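Local coordinates for protein arginine--tRNA ligase (Campylobacter jejuni, PDB 3FNR) that charges the arginine-specific tRNA with L-arginine at the cost of ATP, as a monomeric class I aminoacyl-tRNA synthetase, at residues V350-A354 against K418-S422. The protein carries 1 engineered substitution. Residues are numbered along the deposited sequence; the frame is centred on the assembly and turned at random.
With SO4 (sulfate ion), chain D.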
ATOM      1  N   VAL A 350     -28.624 -17.857  -2.124  1.00 50.56           N
ATOM      2  CA  VAL A 350     -30.033 -17.684  -2.485  1.00 47.89           C
ATOM      3  C   VAL A 350     -30.268 -17.930  -3.989  1.00 49.77           C
ATOM      4  O   VAL A 350     -31.313 -18.449  -4.378  1.00 50.73           O
ATOM      5  CB  VAL A 350     -30.653 -16.340  -1.940  1.00 50.63           C
ATOM      6  CG1 VAL A 350     -30.166 -15.121  -2.706  1.00 49.44           C
ATOM      7  CG2 VAL A 350     -32.169 -16.390  -1.962  1.00 50.88           C
ATOM      8  N   PHE A 351     -29.273 -17.611  -4.814  1.00 48.98           N
ATOM      9  CA  PHE A 351     -29.328 -17.911  -6.246  1.00 51.96           C
ATOM     10  C   PHE A 351     -29.270 -19.416  -6.532  1.00 56.26           C
ATOM     11  O   PHE A 351     -29.879 -19.897  -7.495  1.00 55.21           O
ATOM     12  CB  PHE A 351     -28.193 -17.205  -6.992  1.00 46.84           C
ATOM     13  CG  PHE A 351     -28.577 -15.874  -7.560  1.00 39.66           C
ATOM     14  CD1 PHE A 351     -29.128 -15.782  -8.832  1.00 31.70           C
ATOM     15  CD2 PHE A 351     -28.394 -14.709  -6.827  1.00 40.29           C
ATOM     16  CE1 PHE A 351     -29.483 -14.555  -9.367  1.00 38.68           C
ATOM     17  CE2 PHE A 351     -28.755 -13.472  -7.353  1.00 37.14           C
ATOM     18  CZ  PHE A 351     -29.291 -13.398  -8.629  1.00 39.50           C
ATOM     19  N   ALA A 352     -28.521 -20.138  -5.699  1.00 56.79           N
ATOM     20  CA  ALA A 352     -28.399 -21.586  -5.809  1.00 58.13           C
ATOM     21  C   ALA A 352     -29.681 -22.252  -5.324  1.00 59.08           C
ATOM     22  O   ALA A 352     -30.133 -23.236  -5.910  1.00 63.83           O
ATOM     23  CB  ALA A 352     -27.203 -22.078  -5.010  1.00 61.37           C
ATOM     24  N   LYS A 353     -30.258 -21.694  -4.260  1.00 54.67           N
ATOM     25  CA  LYS A 353     -31.527 -22.153  -3.699  1.00 58.38           C
ATOM     26  C   LYS A 353     -32.675 -22.002  -4.705  1.00 60.81           C
ATOM     27  O   LYS A 353     -33.515 -22.898  -4.837  1.00 65.42           O
ATOM     28  CB  LYS A 353     -31.825 -21.382  -2.412  1.00 52.65           C
ATOM     29  CG  LYS A 353     -33.065 -21.816  -1.651  1.00 59.32           C
ATOM     30  CD  LYS A 353     -33.268 -20.957  -0.397  1.00 63.17           C
ATOM     31  CE  LYS A 353     -34.604 -21.259   0.285  1.00 74.14           C
ATOM     32  NZ  LYS A 353     -34.640 -20.799   1.704  1.00 74.72           N
ATOM     33  N   ALA A 354     -32.685 -20.883  -5.427  1.00 58.29           N
ATOM     34  CA  ALA A 354     -33.705 -20.601  -6.434  1.00 57.63           C
ATOM     35  C   ALA A 354     -33.476 -21.358  -7.743  1.00 60.01           C
ATOM     36  O   ALA A 354     -34.355 -21.379  -8.605  1.00 62.28           O
ATOM     37  CB  ALA A 354     -33.780 -19.100  -6.702  1.00 54.62           C
ATOM     38  N   LYS A 418     -38.701 -12.335   2.148  1.00 45.73           N
ATOM     39  CA  LYS A 418     -38.693 -13.686   1.603  1.00 44.43           C
ATOM     40  C   LYS A 418     -38.397 -13.597   0.111  1.00 44.03           C
ATOM     41  O   LYS A 418     -38.943 -12.738  -0.578  1.00 47.05           O
ATOM     42  CB  LYS A 418     -40.054 -14.343   1.842  1.00 43.69           C
ATOM     43  CG  LYS A 418     -40.013 -15.830   2.168  1.00 55.37           C
ATOM     44  CD  LYS A 418     -39.889 -16.692   0.923  1.00 62.33           C
ATOM     45  CE  LYS A 418     -40.576 -18.032   1.106  1.00 70.58           C
ATOM     46  NZ  LYS A 418     -41.987 -17.990   0.630  1.00 71.67           N
ATOM     47  N   VAL A 419     -37.539 -14.480  -0.392  1.00 46.52           N
ATOM     48  CA  VAL A 419     -37.093 -14.385  -1.785  1.00 45.30           C
ATOM     49  C   VAL A 419     -37.573 -15.534  -2.663  1.00 49.06           C
ATOM     50  O   VAL A 419     -38.391 -15.318  -3.560  1.00 45.60           O
ATOM     51  CB  VAL A 419     -35.553 -14.191  -1.882  1.00 46.62           C
ATOM     52  CG1 VAL A 419     -35.079 -14.183  -3.340  1.00 44.45           C
ATOM     53  CG2 VAL A 419     -35.150 -12.892  -1.192  1.00 43.48           C
ATOM     54  N   VAL A 420     -37.069 -16.741  -2.403  1.00 51.79           N
ATOM     55  CA  VAL A 420     -37.359 -17.911  -3.238  1.00 51.80           C
ATOM     56  C   VAL A 420     -38.823 -18.290  -3.055  1.00 50.83           C
ATOM     57  O   VAL A 420     -39.295 -18.407  -1.932  1.00 48.08           O
ATOM     58  CB  VAL A 420     -36.425 -19.115  -2.900  1.00 55.56           C
ATOM     59  CG1 VAL A 420     -36.720 -20.320  -3.793  1.00 55.17           C
ATOM     60  CG2 VAL A 420     -34.962 -18.715  -3.037  1.00 51.92           C
ATOM     61  N   GLY A 421     -39.540 -18.428  -4.166  1.00 53.16           N
ATOM     62  CA  GLY A 421     -40.956 -18.764  -4.137  1.00 56.69           C
ATOM     63  C   GLY A 421     -41.897 -17.575  -4.213  1.00 59.51           C
ATOM     64  O   GLY A 421     -43.070 -17.737  -4.573  1.00 61.36           O
ATOM     65  N   SER A 422     -41.397 -16.381  -3.888  1.00 57.48           N
ATOM     66  CA  SER A 422     -42.240 -15.183  -3.896  1.00 56.81           C
ATOM     67  C   SER A 422     -42.536 -14.713  -5.322  1.00 53.91           C
ATOM     68  O   SER A 422     -41.834 -15.094  -6.258  1.00 51.79           O
ATOM     69  CB  SER A 422     -41.623 -14.068  -3.055  1.00 55.64           C
ATOM     70  OG  SER A 422     -40.636 -13.366  -3.786  1.00 66.83           O
TER
HETATM   71  S   SO4 D   3     -35.442 -17.123   1.287  1.00 51.78           S
HETATM   72  O1  SO4 D   3     -35.785 -17.308  -0.112  1.00 50.60           O
HETATM   73  O2  SO4 D   3     -34.018 -17.387   1.453  1.00 58.57           O
HETATM   74  O3  SO4 D   3     -35.761 -15.769   1.715  1.00 46.37           O
HETATM   75  O4  SO4 D   3     -36.221 -18.047   2.098  1.00 62.50           O
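V420 holds CG1 opposite its backbone N (chi1 -179°), which leaves CG2 beside that N and facing the helix. V350 has its own CG2 anti to N and pointing at the loop. The two methyls meet at 3.8 Å, V350 CG2 to V420 CG2, and the two side chains point in opposing directions as they pass. V350 CG2 also touches V419 CG1, and here V419 lies roughly perpendicular to V350. A354 CB packs on V420 CG2 at 3.9 Å. The straight aliphatic chain of K353 runs over the same methyl, with CG and CD in contact.

The extended chain carries K353 NZ to a sulfate ion, most likely a crystallisation component, where it bonds O4 at 3.2 Å. On the loop side, V420 N gives a nearly straight bond to sulfate O1 (2.7 Å, 165°), and V419 N bonds sulfate O3 at 3.0 Å. V419 to S422 form a type II turn. G421 takes its third position, where a CB would press against the carbonyl O of V420, so glycine suits this place. S422 N and S422 OG both bond V419 O.

The contact lies within the DALR anticodon-binding domain, where the C-terminal part of helix 336-353 meets the loop joining helices 398-416 and 425-445. Y414 of helix 398-416 touches V350 and V419 and also bonds the sulfate, while F432 of helix 425-445 packs on V350.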